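Local coordinates for protein erythropoietin (Homo sapiens, PDB 1EER) that acts as a secreted hormone that binds and dimerises its receptor, activating JAK2 and so controlling red-cell proliferation and differentiation, at residues 1-13 / 153-165. The protein carries 5 engineered substitutions. Sequence-based numbering, arbitrary orientation.
Sequences APPRLICDSRVLE and LKLYTGEACRTGD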
loop_
_atom_site.group_PDB
_atom_site.type_symbol
_atom_site.label_atom_id
_atom_site.label_comp_id
_atom_site.label_asym_id
_atom_site.label_seq_id
_atom_site.Cartn_x
_atom_site.Cartn_y
_atom_site.Cartn_z
ATOM N N ALA A 1 3.325 16.258 -17.302
ATOM C CA ALA A 1 2.111 15.529 -16.830
ATOM C C ALA A 1 2.503 14.210 -16.166
ATOM O O ALA A 1 3.502 13.593 -16.542
ATOM C CB ALA A 1 1.171 15.268 -18.010
ATOM N N PRO A 2 1.721 13.770 -15.158
ATOM C CA PRO A 2 1.968 12.521 -14.425
ATOM C C PRO A 2 2.618 11.428 -15.278
ATOM O O PRO A 2 1.942 10.774 -16.075
ATOM C CB PRO A 2 0.579 12.109 -13.933
ATOM C CG PRO A 2 -0.223 13.401 -13.882
ATOM C CD PRO A 2 0.532 14.476 -14.642
ATOM N N PRO A 3 3.947 11.243 -15.134
ATOM C CA PRO A 3 4.783 10.256 -15.842
ATOM C C PRO A 3 4.240 8.811 -15.916
ATOM O O PRO A 3 5.003 7.842 -15.874
ATOM C CB PRO A 3 6.118 10.328 -15.099
ATOM C CG PRO A 3 6.171 11.726 -14.569
ATOM C CD PRO A 3 4.752 12.096 -14.236
ATOM N N ARG A 4 2.922 8.682 -16.032
ATOM C CA ARG A 4 2.243 7.395 -16.132
ATOM C C ARG A 4 2.367 6.440 -14.935
ATOM O O ARG A 4 3.046 6.721 -13.948
ATOM C CB ARG A 4 2.671 6.680 -17.421
ATOM C CG ARG A 4 2.987 7.620 -18.573
ATOM C CD ARG A 4 1.902 7.629 -19.641
ATOM N NE ARG A 4 2.051 8.780 -20.531
ATOM C CZ ARG A 4 2.717 8.766 -21.685
ATOM N NH1 ARG A 4 3.304 7.651 -22.105
ATOM N NH2 ARG A 4 2.809 9.871 -22.420
ATOM N N LEU A 5 1.661 5.319 -15.066
ATOM C CA LEU A 5 1.547 4.230 -14.099
ATOM C C LEU A 5 2.161 4.304 -12.704
ATOM O O LEU A 5 1.469 4.033 -11.729
ATOM C CB LEU A 5 1.971 2.924 -14.767
ATOM C CG LEU A 5 1.048 2.504 -15.919
ATOM C CD1 LEU A 5 1.623 3.004 -17.231
ATOM C CD2 LEU A 5 0.901 1.008 -15.955
ATOM N N ILE A 6 3.438 4.645 -12.573
ATOM C CA ILE A 6 4.014 4.695 -11.230
ATOM C C ILE A 6 3.609 5.955 -10.484
ATOM O O ILE A 6 3.711 6.020 -9.260
ATOM C CB ILE A 6 5.562 4.575 -11.242
ATOM C CG1 ILE A 6 6.025 3.920 -9.938
ATOM C CG2 ILE A 6 6.208 5.932 -11.434
ATOM C CD1 ILE A 6 7.522 3.653 -9.870
ATOM N N CYS A 7 3.135 6.947 -11.229
ATOM C CA CYS A 7 2.702 8.202 -10.636
ATOM C C CYS A 7 1.320 8.068 -10.023
ATOM O O CYS A 7 0.776 9.026 -9.472
ATOM C CB CYS A 7 2.718 9.305 -11.685
ATOM S SG CYS A 7 4.424 9.786 -12.064
ATOM N N ASP A 8 0.749 6.874 -10.133
ATOM C CA ASP A 8 -0.556 6.604 -9.560
ATOM C C ASP A 8 -0.258 5.930 -8.229
ATOM O O ASP A 8 0.136 4.763 -8.177
ATOM C CB ASP A 8 -1.362 5.679 -10.470
ATOM C CG ASP A 8 -2.740 5.366 -9.915
ATOM O OD1 ASP A 8 -2.883 5.202 -8.684
ATOM O OD2 ASP A 8 -3.693 5.280 -10.713
ATOM N N SER A 9 -0.422 6.692 -7.156
ATOM C CA SER A 9 -0.161 6.203 -5.815
ATOM C C SER A 9 -0.607 4.758 -5.566
ATOM O O SER A 9 0.173 3.934 -5.078
ATOM C CB SER A 9 -0.831 7.126 -4.796
ATOM O OG SER A 9 0.070 8.126 -4.372
ATOM N N ARG A 10 -1.860 4.460 -5.899
ATOM C CA ARG A 10 -2.430 3.129 -5.693
ATOM C C ARG A 10 -1.633 2.037 -6.390
ATOM O O ARG A 10 -1.547 0.906 -5.899
ATOM C CB ARG A 10 -3.877 3.079 -6.202
ATOM C CG ARG A 10 -4.843 4.082 -5.573
ATOM C CD ARG A 10 -4.241 4.845 -4.409
ATOM N NE ARG A 10 -4.838 4.473 -3.132
ATOM C CZ ARG A 10 -4.296 4.755 -1.951
ATOM N NH1 ARG A 10 -3.143 5.413 -1.888
ATOM N NH2 ARG A 10 -4.905 4.379 -0.833
ATOM N N VAL A 11 -1.067 2.375 -7.543
ATOM C CA VAL A 11 -0.281 1.416 -8.298
ATOM C C VAL A 11 0.988 1.079 -7.533
ATOM O O VAL A 11 1.307 -0.093 -7.336
ATOM C CB VAL A 11 0.084 1.964 -9.701
ATOM C CG1 VAL A 11 0.957 0.948 -10.464
ATOM C CG2 VAL A 11 -1.194 2.262 -10.479
ATOM N N LEU A 12 1.707 2.103 -7.087
ATOM C CA LEU A 12 2.937 1.872 -6.347
ATOM C C LEU A 12 2.642 1.285 -4.973
ATOM O O LEU A 12 3.371 0.424 -4.482
ATOM C CB LEU A 12 3.712 3.179 -6.203
ATOM C CG LEU A 12 4.883 3.161 -5.219
ATOM C CD1 LEU A 12 5.777 1.946 -5.467
ATOM C CD2 LEU A 12 5.665 4.448 -5.372
ATOM N N GLU A 13 1.553 1.747 -4.365
ATOM C CA GLU A 13 1.156 1.291 -3.041
ATOM C C GLU A 13 0.945 -0.209 -2.927
ATOM O O GLU A 13 1.164 -0.784 -1.858
ATOM C CB GLU A 13 -0.120 2.002 -2.597
ATOM C CG GLU A 13 -0.604 1.569 -1.227
ATOM C CD GLU A 13 -1.392 2.655 -0.508
ATOM O OE1 GLU A 13 -0.800 3.701 -0.146
ATOM O OE2 GLU A 13 -2.608 2.456 -0.303
ATOM N N LEU A 153 12.462 5.166 -2.261
ATOM C CA LEU A 153 11.791 4.877 -3.526
ATOM C C LEU A 153 10.533 5.739 -3.600
ATOM O O LEU A 153 10.329 6.487 -4.561
ATOM C CB LEU A 153 11.408 3.400 -3.627
ATOM C CG LEU A 153 10.989 3.004 -5.048
ATOM C CD1 LEU A 153 11.446 1.593 -5.335
ATOM C CD2 LEU A 153 9.485 3.122 -5.199
ATOM N N LYS A 154 9.700 5.643 -2.570
ATOM C CA LYS A 154 8.477 6.431 -2.524
ATOM C C LYS A 154 8.820 7.908 -2.613
ATOM O O LYS A 154 8.196 8.646 -3.378
ATOM C CB LYS A 154 7.695 6.148 -1.233
ATOM C CG LYS A 154 6.397 6.931 -1.105
ATOM C CD LYS A 154 5.556 6.884 -2.389
ATOM C CE LYS A 154 4.052 6.938 -2.088
ATOM N NZ LYS A 154 3.247 7.543 -3.188
ATOM N N LEU A 155 9.821 8.335 -1.841
ATOM C CA LEU A 155 10.242 9.735 -1.836
ATOM C C LEU A 155 10.663 10.208 -3.221
ATOM O O LEU A 155 10.229 11.265 -3.685
ATOM C CB LEU A 155 11.395 9.950 -0.851
ATOM C CG LEU A 155 11.022 9.967 0.638
ATOM C CD1 LEU A 155 12.283 10.174 1.469
ATOM C CD2 LEU A 155 9.997 11.061 0.926
ATOM N N TYR A 156 11.515 9.430 -3.877
ATOM C CA TYR A 156 11.967 9.789 -5.209
ATOM C C TYR A 156 10.764 9.865 -6.169
ATOM O O TYR A 156 10.588 10.852 -6.893
ATOM C CB TYR A 156 12.977 8.757 -5.719
ATOM C CG TYR A 156 13.189 8.856 -7.207
ATOM C CD1 TYR A 156 13.805 9.977 -7.759
ATOM C CD2 TYR A 156 12.703 7.878 -8.072
ATOM C CE1 TYR A 156 13.928 10.131 -9.129
ATOM C CE2 TYR A 156 12.822 8.026 -9.449
ATOM C CZ TYR A 156 13.434 9.159 -9.967
ATOM O OH TYR A 156 13.546 9.347 -11.322
ATOM N N THR A 157 9.936 8.821 -6.164
ATOM C CA THR A 157 8.766 8.767 -7.038
ATOM C C THR A 157 7.808 9.944 -6.831
ATOM O O THR A 157 7.251 10.469 -7.790
ATOM C CB THR A 157 7.983 7.463 -6.831
ATOM O OG1 THR A 157 8.750 6.354 -7.322
ATOM C CG2 THR A 157 6.673 7.522 -7.575
ATOM N N GLY A 158 7.618 10.351 -5.580
ATOM C CA GLY A 158 6.732 11.463 -5.288
ATOM C C GLY A 158 7.177 12.755 -5.943
ATOM O O GLY A 158 6.378 13.455 -6.563
ATOM N N GLU A 159 8.457 13.078 -5.818
ATOM C CA GLU A 159 8.973 14.305 -6.403
ATOM C C GLU A 159 9.035 14.273 -7.925
ATOM O O GLU A 159 8.672 15.244 -8.588
ATOM C CB GLU A 159 10.366 14.603 -5.856
ATOM C CG GLU A 159 11.068 15.757 -6.555
ATOM C CD GLU A 159 11.541 16.833 -5.591
ATOM O OE1 GLU A 159 12.025 16.485 -4.490
ATOM O OE2 GLU A 159 11.431 18.029 -5.938
ATOM N N ALA A 160 9.497 13.152 -8.473
ATOM C CA ALA A 160 9.659 13.007 -9.914
ATOM C C ALA A 160 8.353 13.090 -10.694
ATOM O O ALA A 160 8.327 13.540 -11.835
ATOM C CB ALA A 160 10.383 11.691 -10.219
ATOM N N CYS A 161 7.263 12.677 -10.068
ATOM C CA CYS A 161 5.969 12.685 -10.729
ATOM C C CYS A 161 5.429 14.084 -10.963
ATOM O O CYS A 161 4.637 14.302 -11.879
ATOM C CB CYS A 161 4.984 11.841 -9.925
ATOM S SG CYS A 161 5.236 10.058 -10.217
ATOM N N ARG A 162 5.856 15.034 -10.136
ATOM C CA ARG A 162 5.428 16.418 -10.298
ATOM C C ARG A 162 6.316 17.019 -11.383
ATOM O O ARG A 162 7.255 17.757 -11.088
ATOM C CB ARG A 162 5.603 17.191 -8.988
ATOM C CG ARG A 162 4.867 16.594 -7.801
ATOM C CD ARG A 162 4.958 17.511 -6.586
ATOM N NE ARG A 162 5.713 16.909 -5.487
ATOM C CZ ARG A 162 6.903 17.337 -5.071
ATOM N NH1 ARG A 162 7.483 18.375 -5.665
ATOM N NH2 ARG A 162 7.516 16.728 -4.064
ATOM N N THR A 163 6.025 16.686 -12.639
ATOM C CA THR A 163 6.821 17.178 -13.763
ATOM C C THR A 163 6.024 17.614 -14.994
ATOM O O THR A 163 5.821 16.829 -15.926
ATOM C CB THR A 163 7.854 16.119 -14.219
ATOM O OG1 THR A 163 8.801 15.892 -13.167
ATOM C CG2 THR A 163 8.598 16.594 -15.472
ATOM N N GLY A 164 5.580 18.869 -14.993
ATOM C CA GLY A 164 4.849 19.402 -16.128
ATOM C C GLY A 164 5.882 19.945 -17.102
ATOM O O GLY A 164 6.900 19.290 -17.348
ATOM N N ASP A 165 5.644 21.137 -17.645
ATOM C CA ASP A 165 6.583 21.750 -18.586
ATOM C C ASP A 165 6.870 23.210 -18.217
ATOM O O ASP A 165 5.944 23.996 -18.012
ATOM C CB ASP A 165 6.023 21.677 -20.012
ATOM C CG ASP A 165 6.607 20.526 -20.813
ATOM O OD1 ASP A 165 6.325 19.358 -20.472
ATOM O OD2 ASP A 165 7.347 20.787 -21.786
#
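The disulfide Cys-7–Cys-161 ties the two ends of a four-helix-bundle cytokine together, joining the lead-in to helix 9-25 to the C-terminal part of helix 138-161. Its SG atoms lie 2.0 Å apart with a chi3 of -93°, near the preferred perpendicular and of left-handed sense, and Ile-6 CG2 packs near Cys-161 SG. On the terminal side, Pro-3 sets CD against Cys-161 O at 3.2 Å. Farther out, the amino group of Ala-1, poorly ordered, donates to Thr-163 O, N to O 2.9 Å, from above the carbonyl plane. Toward the bundle interior, Leu-12 spreads its two methyls over helix 138-161: CD1 lies 3.9 Å from Leu-153 CD2, the side chains running in opposite directions, while CD2 meets Thr-157 CG2 tip to tip, also at 3.9 Å. With chi1 -69°, Thr-157 directs OG1 back to Leu-153 O at 3.2 Å, satisfying a buried hydroxyl, and puts CG2, anti to the backbone N, against Leu-12. Leu-105 of helix 91-111 touches Leu-12, and Leu-109 touches Ile-6 and Thr-157, adding a third helix to the layer. The axes of 9-13 and 153-161, 162° apart, fit the antiparallel pairing of first and last helices in the up-up-down-down bundle of long-chain cytokines.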